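Local structure of malonyl coenzyme A-acyl carrier protein transacylase (Helicobacter pylori, 2H1Y) at residues 131-136 with 212-217; 220-225 with 251-256; 141-146 with 180-185. The protein probably catalyses the transfer of the malonyl group from coenzyme A to the holo acyl carrier protein, yielding malonyl-ACP and free coenzyme A. All blocks are in the same frame, centred on the assembly; numbering follows the deposited sequence.

Contact 1: residues 131-136 with 212-217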
ATOM      1  N   LYS A 131      -2.767  -4.339 -13.577  1.00 53.06           N
ATOM      2  CA  LYS A 131      -3.100  -5.060 -14.795  1.00 53.30           C
ATOM      3  C   LYS A 131      -2.142  -6.224 -14.964  1.00 53.07           C
ATOM      4  O   LYS A 131      -2.559  -7.359 -15.260  1.00 53.26           O
ATOM      5  CB  LYS A 131      -3.002  -4.117 -15.987  1.00 53.90           C
ATOM      6  CG  LYS A 131      -3.802  -4.537 -17.174  1.00 55.75           C
ATOM      7  CD  LYS A 131      -3.745  -3.484 -18.286  1.00 58.75           C
ATOM      8  CE  LYS A 131      -4.848  -3.739 -19.319  1.00 60.11           C
ATOM      9  NZ  LYS A 131      -4.949  -5.201 -19.660  1.00 60.59           N
ATOM     10  N   MET A 132      -0.859  -5.951 -14.736  1.00 52.55           N
ATOM     11  CA  MET A 132       0.168  -6.976 -14.872  1.00 52.24           C
ATOM     12  C   MET A 132       0.080  -8.069 -13.800  1.00 51.96           C
ATOM     13  O   MET A 132       0.354  -9.239 -14.064  1.00 51.39           O
ATOM     14  CB  MET A 132       1.548  -6.345 -14.918  1.00 52.05           C
ATOM     15  CG  MET A 132       1.763  -5.449 -16.117  1.00 51.54           C
ATOM     16  SD  MET A 132       3.357  -4.634 -16.007  1.00 52.55           S
ATOM     17  CE  MET A 132       3.392  -3.679 -17.532  1.00 52.55           C
ATOM     18  N   MET A 133      -0.330  -7.687 -12.601  1.00 52.56           N
ATOM     19  CA  MET A 133      -0.597  -8.672 -11.548  1.00 52.89           C
ATOM     20  C   MET A 133      -1.767  -9.585 -11.936  1.00 54.15           C
ATOM     21  O   MET A 133      -1.728 -10.799 -11.693  1.00 54.34           O
ATOM     22  CB  MET A 133      -0.840  -7.991 -10.190  1.00 52.51           C
ATOM     23  CG  MET A 133       0.436  -7.539  -9.476  1.00 51.50           C
ATOM     24  SD  MET A 133       0.220  -6.625  -7.918  1.00 50.48           S
ATOM     25  CE  MET A 133      -0.919  -7.704  -7.037  1.00 52.60           C
ATOM     26  N   GLN A 134      -2.794  -9.008 -12.559  1.00 55.19           N
ATOM     27  CA  GLN A 134      -3.951  -9.789 -12.987  1.00 56.44           C
ATOM     28  C   GLN A 134      -3.603 -10.703 -14.144  1.00 56.41           C
ATOM     29  O   GLN A 134      -3.982 -11.868 -14.149  1.00 56.17           O
ATOM     30  CB  GLN A 134      -5.128  -8.887 -13.358  1.00 56.94           C
ATOM     31  CG  GLN A 134      -5.602  -8.007 -12.212  1.00 60.40           C
ATOM     32  CD  GLN A 134      -6.961  -7.369 -12.485  1.00 64.94           C
ATOM     33  OE1 GLN A 134      -8.009  -7.944 -12.139  1.00 65.80           O
ATOM     34  NE2 GLN A 134      -6.952  -6.167 -13.093  1.00 64.62           N
ATOM     35  N   GLU A 135      -2.875 -10.167 -15.116  1.00 57.19           N
ATOM     36  CA  GLU A 135      -2.451 -10.944 -16.278  1.00 57.62           C
ATOM     37  C   GLU A 135      -1.528 -12.088 -15.881  1.00 57.41           C
ATOM     38  O   GLU A 135      -1.724 -13.224 -16.325  1.00 57.48           O
ATOM     39  CB  GLU A 135      -1.748 -10.055 -17.291  1.00 57.80           C
ATOM     40  CG  GLU A 135      -2.651  -9.002 -17.960  1.00 58.80           C
ATOM     41  CD  GLU A 135      -1.847  -7.944 -18.722  1.00 58.74           C
ATOM     42  OE1 GLU A 135      -0.586  -8.013 -18.750  1.00 59.97           O
ATOM     43  OE2 GLU A 135      -2.484  -7.035 -19.289  1.00 60.81           O
ATOM     44  N   ALA A 136      -0.542 -11.792 -15.034  1.00 57.09           N
ATOM     45  CA  ALA A 136       0.431 -12.794 -14.625  1.00 56.79           C
ATOM     46  C   ALA A 136      -0.226 -13.913 -13.858  1.00 57.03           C
ATOM     47  O   ALA A 136       0.307 -15.020 -13.824  1.00 57.09           O
ATOM     48  CB  ALA A 136       1.528 -12.181 -13.791  1.00 56.70           C
ATOM     49  N   PRO A 212       6.577 -15.915  -6.363  1.00 50.17           N
ATOM     50  CA  PRO A 212       6.998 -16.210  -7.744  1.00 50.68           C
ATOM     51  C   PRO A 212       5.949 -16.005  -8.846  1.00 51.61           C
ATOM     52  O   PRO A 212       6.329 -15.774 -10.004  1.00 52.02           O
ATOM     53  CB  PRO A 212       7.413 -17.675  -7.663  1.00 50.58           C
ATOM     54  CG  PRO A 212       7.970 -17.785  -6.281  1.00 50.07           C
ATOM     55  CD  PRO A 212       7.000 -16.987  -5.441  1.00 50.22           C
ATOM     56  N   PHE A 213       4.656 -16.064  -8.502  1.00 52.46           N
ATOM     57  CA  PHE A 213       3.573 -15.856  -9.492  1.00 52.88           C
ATOM     58  C   PHE A 213       3.724 -14.537 -10.199  1.00 52.75           C
ATOM     59  O   PHE A 213       3.124 -14.320 -11.244  1.00 53.06           O
ATOM     60  CB  PHE A 213       2.192 -15.886  -8.840  1.00 53.35           C
ATOM     61  CG  PHE A 213       1.631 -17.275  -8.620  1.00 54.71           C
ATOM     62  CD1 PHE A 213       0.267 -17.450  -8.415  1.00 55.19           C
ATOM     63  CD2 PHE A 213       2.453 -18.401  -8.614  1.00 56.30           C
ATOM     64  CE1 PHE A 213      -0.268 -18.707  -8.188  1.00 55.97           C
ATOM     65  CE2 PHE A 213       1.924 -19.670  -8.395  1.00 56.44           C
ATOM     66  CZ  PHE A 213       0.561 -19.821  -8.178  1.00 55.88           C
ATOM     67  N   LEU A 214       4.522 -13.653  -9.625  1.00 52.87           N
ATOM     68  CA  LEU A 214       4.725 -12.346 -10.207  1.00 53.42           C
ATOM     69  C   LEU A 214       5.981 -12.265 -11.055  1.00 54.05           C
ATOM     70  O   LEU A 214       6.126 -11.338 -11.842  1.00 53.86           O
ATOM     71  CB  LEU A 214       4.695 -11.268  -9.128  1.00 52.91           C
ATOM     72  CG  LEU A 214       3.412 -10.437  -9.169  1.00 52.81           C
ATOM     73  CD1 LEU A 214       2.189 -11.291  -9.366  1.00 52.72           C
ATOM     74  CD2 LEU A 214       3.249  -9.576  -7.920  1.00 52.98           C
ATOM     75  N   GLU A 215       6.865 -13.255 -10.911  1.00 55.32           N
ATOM     76  CA  GLU A 215       8.113 -13.344 -11.698  1.00 56.63           C
ATOM     77  C   GLU A 215       7.936 -12.876 -13.141  1.00 56.46           C
ATOM     78  O   GLU A 215       8.683 -12.003 -13.591  1.00 56.65           O
ATOM     79  CB  GLU A 215       8.689 -14.769 -11.693  1.00 56.95           C
ATOM     80  CG  GLU A 215      10.164 -14.879 -11.255  1.00 60.55           C
ATOM     81  CD  GLU A 215      11.146 -14.156 -12.186  1.00 64.23           C
ATOM     82  OE1 GLU A 215      11.324 -14.587 -13.353  1.00 65.66           O
ATOM     83  OE2 GLU A 215      11.761 -13.164 -11.735  1.00 66.38           O
ATOM     84  N   PRO A 216       6.940 -13.435 -13.871  1.00 56.57           N
ATOM     85  CA  PRO A 216       6.791 -13.007 -15.267  1.00 56.51           C
ATOM     86  C   PRO A 216       6.884 -11.501 -15.462  1.00 56.48           C
ATOM     87  O   PRO A 216       7.562 -11.069 -16.376  1.00 57.82           O
ATOM     88  CB  PRO A 216       5.393 -13.509 -15.641  1.00 56.36           C
ATOM     89  CG  PRO A 216       5.217 -14.735 -14.821  1.00 56.32           C
ATOM     90  CD  PRO A 216       5.929 -14.455 -13.511  1.00 56.36           C
ATOM     91  N   MET A 217       6.238 -10.718 -14.598  1.00 56.26           N
ATOM     92  CA  MET A 217       6.047  -9.280 -14.817  1.00 55.17           C
ATOM     93  C   MET A 217       7.229  -8.401 -14.410  1.00 56.37           C
ATOM     94  O   MET A 217       7.213  -7.188 -14.720  1.00 55.92           O
ATOM     95  CB  MET A 217       4.755  -8.772 -14.126  1.00 55.34           C
ATOM     96  CG  MET A 217       4.884  -8.464 -12.604  1.00 53.69           C
ATOM     97  SD  MET A 217       3.387  -7.789 -11.797  1.00 52.13           S
ATOM     98  CE  MET A 217       3.540  -6.037 -12.141  1.00 47.58           C
TER
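Phe213 meets Ala136 through its backbone and not its ring: the carbonyl O of Phe213 lies 3.7 Å from Ala136 CB, while the ring turns away from residues 131-136 and packs against Cys137 at the end of helix 119-137, and against Lys140, Ala208 and Val181. Leu214 comes next and reaches Met133 with its branches. Its CD2 lies 3.8 Å from Met133 CG, and CD1 sits only slightly farther from the same methylene, both methyls facing it from one side. Residues 212-214 form a short 3-10 turn; farther on, Met217 N bonds to Leu214 O at 2.8 Å. This is where the chain re-enters the larger part of the acyltransferase: helix 119-137 leads out to the small ferredoxin-like subdomain, and 212-217 returns from it, so the contact lays the outgoing and returning connections side by side. Pro216 adds a looser touch, its CB 4.5 Å from Ala136 CB. Met217 then drives into the helix between Met132 and Met133. Its CG is placed between the backbone N and the carbonyl carbon (chi1 82°), and a bend at chi3 of -85° turns the methyl across the helix surface. SD sits 3.8 Å from Met133 CG, and CE presses on Met132 CB at 3.4 Å, a tight apolar approach. Met132 itself starts toward the loop and then runs off extended, its SD still 4.1 Å from Met217 CE. Met133, bent at its end, reaches toward Ser209 and Gln73 of helix 69-90.

Contact 2: residues 220-225 with 251-256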
ATOM      1  N   LYS A 220       8.911  -6.266 -17.422  1.00 59.35           N
ATOM      2  CA  LYS A 220       7.987  -5.242 -17.947  1.00 59.38           C
ATOM      3  C   LYS A 220       7.779  -4.079 -16.967  1.00 58.81           C
ATOM      4  O   LYS A 220       7.682  -2.916 -17.370  1.00 58.27           O
ATOM      5  CB  LYS A 220       6.629  -5.846 -18.318  1.00 59.62           C
ATOM      6  CG  LYS A 220       6.627  -6.673 -19.601  1.00 62.49           C
ATOM      7  CD  LYS A 220       5.257  -6.646 -20.330  1.00 66.41           C
ATOM      8  CE  LYS A 220       4.991  -5.305 -21.073  1.00 67.45           C
ATOM      9  NZ  LYS A 220       4.022  -5.447 -22.212  1.00 67.73           N
ATOM     10  N   PHE A 221       7.723  -4.407 -15.680  1.00 58.17           N
ATOM     11  CA  PHE A 221       7.522  -3.400 -14.663  1.00 57.79           C
ATOM     12  C   PHE A 221       8.762  -2.533 -14.504  1.00 57.72           C
ATOM     13  O   PHE A 221       8.675  -1.310 -14.474  1.00 57.49           O
ATOM     14  CB  PHE A 221       7.094  -4.034 -13.332  1.00 57.56           C
ATOM     15  CG  PHE A 221       6.387  -3.080 -12.424  1.00 56.50           C
ATOM     16  CD1 PHE A 221       5.235  -2.430 -12.843  1.00 56.38           C
ATOM     17  CD2 PHE A 221       6.881  -2.806 -11.173  1.00 55.07           C
ATOM     18  CE1 PHE A 221       4.589  -1.535 -12.021  1.00 56.10           C
ATOM     19  CE2 PHE A 221       6.237  -1.921 -10.344  1.00 55.39           C
ATOM     20  CZ  PHE A 221       5.088  -1.281 -10.762  1.00 55.33           C
ATOM     21  N   GLN A 222       9.917  -3.178 -14.444  1.00 58.18           N
ATOM     22  CA  GLN A 222      11.205  -2.487 -14.379  1.00 58.68           C
ATOM     23  C   GLN A 222      11.325  -1.451 -15.500  1.00 58.65           C
ATOM     24  O   GLN A 222      11.632  -0.276 -15.259  1.00 58.45           O
ATOM     25  CB  GLN A 222      12.319  -3.512 -14.490  1.00 58.99           C
ATOM     26  CG  GLN A 222      13.562  -3.185 -13.711  1.00 61.26           C
ATOM     27  CD  GLN A 222      14.378  -4.435 -13.403  1.00 64.11           C
ATOM     28  OE1 GLN A 222      13.911  -5.345 -12.703  1.00 62.78           O
ATOM     29  NE2 GLN A 222      15.606  -4.487 -13.938  1.00 64.78           N
ATOM     30  N   GLU A 223      11.038  -1.894 -16.720  1.00 58.74           N
ATOM     31  CA  GLU A 223      10.991  -1.018 -17.891  1.00 58.99           C
ATOM     32  C   GLU A 223      10.121   0.221 -17.656  1.00 58.05           C
ATOM     33  O   GLU A 223      10.543   1.348 -17.936  1.00 57.61           O
ATOM     34  CB  GLU A 223      10.490  -1.803 -19.097  1.00 58.82           C
ATOM     35  CG  GLU A 223      10.515  -1.046 -20.410  1.00 60.39           C
ATOM     36  CD  GLU A 223       9.966  -1.886 -21.558  1.00 60.38           C
ATOM     37  OE1 GLU A 223       8.939  -2.575 -21.349  1.00 60.41           O
ATOM     38  OE2 GLU A 223      10.565  -1.860 -22.662  1.00 62.36           O
ATOM     39  N   LEU A 224       8.922   0.008 -17.124  1.00 57.53           N
ATOM     40  CA  LEU A 224       8.008   1.116 -16.853  1.00 57.55           C
ATOM     41  C   LEU A 224       8.481   2.087 -15.748  1.00 57.22           C
ATOM     42  O   LEU A 224       8.248   3.295 -15.839  1.00 56.87           O
ATOM     43  CB  LEU A 224       6.606   0.590 -16.581  1.00 57.55           C
ATOM     44  CG  LEU A 224       5.790   0.183 -17.811  1.00 58.95           C
ATOM     45  CD1 LEU A 224       4.317   0.399 -17.490  1.00 59.83           C
ATOM     46  CD2 LEU A 224       6.159   0.957 -19.102  1.00 59.13           C
ATOM     47  N   LEU A 225       9.160   1.549 -14.732  1.00 56.90           N
ATOM     48  CA  LEU A 225       9.817   2.344 -13.682  1.00 56.56           C
ATOM     49  C   LEU A 225      10.953   3.241 -14.205  1.00 56.81           C
ATOM     50  O   LEU A 225      11.051   4.427 -13.846  1.00 56.41           O
ATOM     51  CB  LEU A 225      10.350   1.421 -12.574  1.00 56.02           C
ATOM     52  CG  LEU A 225       9.309   0.777 -11.645  1.00 54.70           C
ATOM     53  CD1 LEU A 225       9.826  -0.520 -11.028  1.00 53.38           C
ATOM     54  CD2 LEU A 225       8.915   1.755 -10.565  1.00 53.76           C
ATOM     55  N   LYS A 251      17.747   2.870  -7.076  1.00 52.27           N
ATOM     56  CA  LYS A 251      17.269   2.065  -5.975  1.00 52.40           C
ATOM     57  C   LYS A 251      15.751   1.827  -6.037  1.00 52.25           C
ATOM     58  O   LYS A 251      15.293   0.683  -5.957  1.00 51.63           O
ATOM     59  CB  LYS A 251      17.705   2.704  -4.657  1.00 52.89           C
ATOM     60  CG  LYS A 251      19.113   2.292  -4.226  1.00 53.43           C
ATOM     61  CD  LYS A 251      19.068   0.872  -3.676  1.00 54.77           C
ATOM     62  CE  LYS A 251      20.435   0.307  -3.385  1.00 55.83           C
ATOM     63  NZ  LYS A 251      20.257  -1.145  -3.114  1.00 57.73           N
ATOM     64  N   ALA A 252      14.977   2.892  -6.213  1.00 52.12           N
ATOM     65  CA  ALA A 252      13.542   2.731  -6.448  1.00 52.14           C
ATOM     66  C   ALA A 252      13.234   1.701  -7.548  1.00 52.26           C
ATOM     67  O   ALA A 252      12.432   0.789  -7.316  1.00 52.67           O
ATOM     68  CB  ALA A 252      12.884   4.073  -6.757  1.00 52.15           C
ATOM     69  N   VAL A 253      13.875   1.837  -8.722  1.00 52.25           N
ATOM     70  CA  VAL A 253      13.692   0.893  -9.851  1.00 51.84           C
ATOM     71  C   VAL A 253      13.907  -0.512  -9.351  1.00 52.06           C
ATOM     72  O   VAL A 253      13.054  -1.371  -9.541  1.00 52.33           O
ATOM     73  CB  VAL A 253      14.661   1.139 -11.074  1.00 52.25           C
ATOM     74  CG1 VAL A 253      14.527   0.012 -12.128  1.00 50.61           C
ATOM     75  CG2 VAL A 253      14.419   2.504 -11.732  1.00 51.40           C
ATOM     76  N   GLU A 254      15.042  -0.718  -8.684  1.00 51.79           N
ATOM     77  CA  GLU A 254      15.404  -2.004  -8.140  1.00 51.84           C
ATOM     78  C   GLU A 254      14.425  -2.478  -7.054  1.00 51.35           C
ATOM     79  O   GLU A 254      13.967  -3.626  -7.069  1.00 51.55           O
ATOM     80  CB  GLU A 254      16.832  -1.933  -7.588  1.00 51.74           C
ATOM     81  CG  GLU A 254      17.301  -3.228  -6.930  1.00 52.43           C
ATOM     82  CD  GLU A 254      18.610  -3.090  -6.171  1.00 53.25           C
ATOM     83  OE1 GLU A 254      19.415  -2.176  -6.465  1.00 55.65           O
ATOM     84  OE2 GLU A 254      18.839  -3.921  -5.267  1.00 56.26           O
ATOM     85  N   LEU A 255      14.108  -1.600  -6.113  1.00 50.81           N
ATOM     86  CA  LEU A 255      13.326  -2.010  -4.950  1.00 50.71           C
ATOM     87  C   LEU A 255      11.802  -2.167  -5.177  1.00 50.68           C
ATOM     88  O   LEU A 255      11.190  -3.098  -4.625  1.00 50.73           O
ATOM     89  CB  LEU A 255      13.674  -1.156  -3.728  1.00 50.72           C
ATOM     90  CG  LEU A 255      15.103  -1.486  -3.259  1.00 50.48           C
ATOM     91  CD1 LEU A 255      15.668  -0.448  -2.346  1.00 48.51           C
ATOM     92  CD2 LEU A 255      15.199  -2.892  -2.619  1.00 51.50           C
ATOM     93  N   LEU A 256      11.210  -1.300  -6.003  1.00 50.21           N
ATOM     94  CA  LEU A 256       9.811  -1.466  -6.404  1.00 49.79           C
ATOM     95  C   LEU A 256       9.631  -2.671  -7.324  1.00 50.08           C
ATOM     96  O   LEU A 256       8.508  -3.154  -7.466  1.00 50.68           O
ATOM     97  CB  LEU A 256       9.251  -0.203  -7.066  1.00 49.35           C
ATOM     98  CG  LEU A 256       8.988   1.028  -6.185  1.00 49.70           C
ATOM     99  CD1 LEU A 256       8.483   2.211  -6.987  1.00 48.14           C
ATOM    100  CD2 LEU A 256       8.008   0.730  -5.024  1.00 50.11           C
TER
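Phe221 presents a ring edge to Leu256, with CE2 3.9 Å from the Leu256 carbonyl O, which lies near the plane of the ring. Having CG opposite the backbone N (chi1 -158°) carries the ring nearer to helix 249-259 than its first bond would suggest, and Leu125 and Arg129 of helix 119-137 also touch it. Gln222 is one residue on. Its CG meets Val253 CG1 at 3.7 Å, the two side chains crossing at about a right angle. Its amide OE1 and the carbonyl O of Val253 are both hydrogen-bond partners of Ser257 OG, whose single hydroxyl proton must be shared between them as modelled. Segments 220-225 and 251-256 run nearly antiparallel, at 155°, their axes approaching to 9.3 Å. In the larger acyltransferase subdomain their helices bracket strands 236-238 and 245-246 in the chain, the pair at one end of the six-stranded mixed sheet. Leu225 then fills the closest backbone approach, its CA 5.6 Å from that of Val253. Its two methyls divide the work: CD1 rests on the Val253 carbonyl O at 3.7 Å, whereas CD2 meets Leu256 CD1 at 3.6 Å, and Leu256 CB is equally distant from both. Beyond this, Leu256 is covered by Glu107, Val108 and Val111 of helix 105-116 and by Tyr246.

Contact 3: residues 141-146 with 180-185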
ATOM      1  N   ASP A 141      -5.646 -19.865 -10.910  1.00 59.58           N
ATOM      2  CA  ASP A 141      -6.486 -19.958  -9.721  1.00 58.92           C
ATOM      3  C   ASP A 141      -5.734 -19.441  -8.495  1.00 58.46           C
ATOM      4  O   ASP A 141      -5.579 -20.132  -7.475  1.00 58.05           O
ATOM      5  CB  ASP A 141      -7.038 -21.369  -9.498  1.00 59.06           C
ATOM      6  CG  ASP A 141      -8.252 -21.372  -8.555  1.00 59.50           C
ATOM      7  OD1 ASP A 141      -9.026 -20.396  -8.594  1.00 57.40           O
ATOM      8  OD2 ASP A 141      -8.422 -22.335  -7.770  1.00 60.93           O
ATOM      9  N   ALA A 142      -5.266 -18.208  -8.621  1.00 57.77           N
ATOM     10  CA  ALA A 142      -4.395 -17.630  -7.628  1.00 57.32           C
ATOM     11  C   ALA A 142      -5.232 -16.893  -6.609  1.00 57.06           C
ATOM     12  O   ALA A 142      -6.273 -16.315  -6.942  1.00 57.52           O
ATOM     13  CB  ALA A 142      -3.403 -16.688  -8.287  1.00 57.28           C
ATOM     14  N   SER A 143      -4.782 -16.924  -5.363  1.00 56.03           N
ATOM     15  CA  SER A 143      -5.412 -16.133  -4.333  1.00 55.23           C
ATOM     16  C   SER A 143      -4.460 -15.768  -3.200  1.00 54.12           C
ATOM     17  O   SER A 143      -3.295 -16.171  -3.191  1.00 53.88           O
ATOM     18  CB  SER A 143      -6.630 -16.857  -3.770  1.00 55.66           C
ATOM     19  OG  SER A 143      -7.431 -15.917  -3.077  1.00 56.63           O
ATOM     20  N   MET A 144      -4.976 -14.984  -2.259  1.00 52.90           N
ATOM     21  CA  MET A 144      -4.278 -14.668  -1.022  1.00 51.72           C
ATOM     22  C   MET A 144      -5.143 -14.978   0.211  1.00 50.93           C
ATOM     23  O   MET A 144      -6.380 -14.891   0.160  1.00 51.02           O
ATOM     24  CB  MET A 144      -3.775 -13.227  -1.067  1.00 51.56           C
ATOM     25  CG  MET A 144      -2.493 -13.110  -1.898  1.00 50.86           C
ATOM     26  SD  MET A 144      -1.992 -11.443  -2.279  1.00 52.32           S
ATOM     27  CE  MET A 144      -1.045 -10.982  -0.841  1.00 50.49           C
ATOM     28  N   MET A 145      -4.504 -15.364   1.309  1.00 49.74           N
ATOM     29  CA  MET A 145      -5.239 -15.872   2.454  1.00 48.94           C
ATOM     30  C   MET A 145      -4.697 -15.340   3.775  1.00 48.49           C
ATOM     31  O   MET A 145      -3.564 -15.654   4.166  1.00 48.43           O
ATOM     32  CB  MET A 145      -5.210 -17.409   2.428  1.00 48.93           C
ATOM     33  CG  MET A 145      -5.816 -18.100   3.640  1.00 48.56           C
ATOM     34  SD  MET A 145      -5.791 -19.909   3.525  1.00 49.39           S
ATOM     35  CE  MET A 145      -4.074 -20.268   3.888  1.00 47.58           C
ATOM     36  N   VAL A 146      -5.514 -14.565   4.480  1.00 47.69           N
ATOM     37  CA  VAL A 146      -5.107 -14.041   5.797  1.00 47.21           C
ATOM     38  C   VAL A 146      -5.145 -15.150   6.855  1.00 47.02           C
ATOM     39  O   VAL A 146      -6.161 -15.806   7.035  1.00 47.16           O
ATOM     40  CB  VAL A 146      -5.980 -12.827   6.261  1.00 46.92           C
ATOM     41  CG1 VAL A 146      -5.406 -12.202   7.492  1.00 47.53           C
ATOM     42  CG2 VAL A 146      -6.045 -11.763   5.219  1.00 46.36           C
ATOM     43  N   GLY A 180      -0.797 -17.948  -3.222  1.00 48.45           N
ATOM     44  CA  GLY A 180      -0.648 -19.176  -3.985  1.00 49.82           C
ATOM     45  C   GLY A 180      -1.856 -19.680  -4.744  1.00 51.05           C
ATOM     46  O   GLY A 180      -2.776 -18.916  -5.071  1.00 50.82           O
ATOM     47  N   VAL A 181      -1.821 -20.977  -5.055  1.00 52.14           N
ATOM     48  CA  VAL A 181      -2.908 -21.624  -5.765  1.00 53.19           C
ATOM     49  C   VAL A 181      -3.976 -21.878  -4.723  1.00 53.90           C
ATOM     50  O   VAL A 181      -3.699 -22.417  -3.643  1.00 53.58           O
ATOM     51  CB  VAL A 181      -2.463 -22.940  -6.476  1.00 53.36           C
ATOM     52  CG1 VAL A 181      -3.638 -23.607  -7.179  1.00 52.80           C
ATOM     53  CG2 VAL A 181      -1.340 -22.670  -7.468  1.00 52.27           C
ATOM     54  N   LYS A 182      -5.184 -21.434  -5.049  1.00 55.10           N
ATOM     55  CA  LYS A 182      -6.324 -21.493  -4.155  1.00 56.29           C
ATOM     56  C   LYS A 182      -6.404 -22.822  -3.425  1.00 57.15           C
ATOM     57  O   LYS A 182      -6.183 -22.871  -2.223  1.00 57.82           O
ATOM     58  CB  LYS A 182      -7.616 -21.227  -4.926  1.00 56.35           C
ATOM     59  CG  LYS A 182      -8.866 -21.330  -4.076  1.00 57.29           C
ATOM     60  CD  LYS A 182      -9.104 -20.055  -3.320  1.00 57.93           C
ATOM     61  CE  LYS A 182     -10.284 -19.323  -3.905  1.00 58.40           C
ATOM     62  NZ  LYS A 182     -11.461 -19.631  -3.079  1.00 57.36           N
ATOM     63  N   ASP A 183      -6.681 -23.901  -4.150  1.00 58.22           N
ATOM     64  CA  ASP A 183      -6.907 -25.198  -3.514  1.00 59.29           C
ATOM     65  C   ASP A 183      -5.770 -25.555  -2.582  1.00 59.53           C
ATOM     66  O   ASP A 183      -6.007 -26.110  -1.510  1.00 60.15           O
ATOM     67  CB  ASP A 183      -7.108 -26.313  -4.546  1.00 59.67           C
ATOM     68  CG  ASP A 183      -8.241 -26.023  -5.524  1.00 61.84           C
ATOM     69  OD1 ASP A 183      -8.098 -26.435  -6.692  1.00 65.23           O
ATOM     70  OD2 ASP A 183      -9.267 -25.396  -5.148  1.00 63.23           O
ATOM     71  N   ASP A 184      -4.546 -25.224  -2.987  1.00 59.80           N
ATOM     72  CA  ASP A 184      -3.355 -25.511  -2.192  1.00 60.14           C
ATOM     73  C   ASP A 184      -3.340 -24.754  -0.861  1.00 60.51           C
ATOM     74  O   ASP A 184      -2.796 -25.251   0.120  1.00 60.95           O
ATOM     75  CB  ASP A 184      -2.089 -25.205  -2.998  1.00 60.47           C
ATOM     76  CG  ASP A 184      -1.790 -26.256  -4.053  1.00 60.32           C
ATOM     77  OD1 ASP A 184      -1.283 -27.334  -3.677  1.00 60.88           O
ATOM     78  OD2 ASP A 184      -2.032 -26.003  -5.253  1.00 59.67           O
ATOM     79  N   LEU A 185      -3.937 -23.561  -0.838  1.00 60.90           N
ATOM     80  CA  LEU A 185      -4.116 -22.769   0.389  1.00 61.36           C
ATOM     81  C   LEU A 185      -5.315 -23.288   1.182  1.00 62.42           C
ATOM     82  O   LEU A 185      -5.237 -23.596   2.389  1.00 62.07           O
ATOM     83  CB  LEU A 185      -4.374 -21.298   0.038  1.00 60.74           C
ATOM     84  CG  LEU A 185      -3.280 -20.429  -0.575  1.00 59.11           C
ATOM     85  CD1 LEU A 185      -3.887 -19.175  -1.182  1.00 56.52           C
ATOM     86  CD2 LEU A 185      -2.239 -20.077   0.474  1.00 56.80           C
TER
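Lys182 crosses Asp141 at a slant, reaches Ser143, and can be followed outward from its root. CB sits against the Asp141 carboxylate, 3.2 Å from OD2, and also near the carbonyl O of Asp141. CG stays within 3.9 Å of the same OD2. A turn at chi2 (82°) then swings the chain off the carboxylate, so that CD passes over Ser143 CB at 4.1 Å. At the far end the ammonium finds a ring, making a cation-pi contact with Phe202 of strand 199-202. Beneath this side chain the backbones are stitched together. Ser143 and Gly180 form a hydrogen-bonded antiparallel pair: Ser143 N donates to Gly180 O at 2.8 Å and Gly180 N to Ser143 O at 3.1 Å. A third, almost straight bond (173°) runs from Lys182 N to Asp141 O at 2.8 Å, using the first N-H of helix 182-185 just after Val181 at its N-cap. Gly180, with phi 155°, makes the corner from strand 175-179 into that helix. Strands 175-179 and 142-148 are neighbours in the four-stranded sheet of the ferredoxin-like subdomain, and the helix folds over it: Leu185 CD1 rests on the Ser143 carbonyl, and its CD2 meets Met145 CE at 3.9 Å. At the exposed edge of the contact Asp141 OD2 and Asp183 OD2 stand 4.1 Å apart. The two carboxylates would probably disfavour each other's ionisation slightly; the Lys182 ammonium, too far for a salt bridge, would probably offset this in part, and the backbone bonds carry the join.

All three contacts are largely buried, but contact 3 alone reaches the surface with charged groups at its edge, and it alone is held by backbone hydrogen bonds across its segments. Contacts 1 and 2 are apolar side-chain packing, a helix against a loop and a helix against a helix. No two contacts join the same pair of elements, although helix 119-137 of contact 1 leads into strand 142-148 of contact 3. Contact 1 is the middle member: its Phe213 CE1 lies 3.7 Å from Ala142 CB of contact 3, and Met132 CE lies 4.0 Å from Lys220 CB of contact 2. Contacts 2 and 3 belong to different subdomains and stay about 14 Å apart at their nearest atoms.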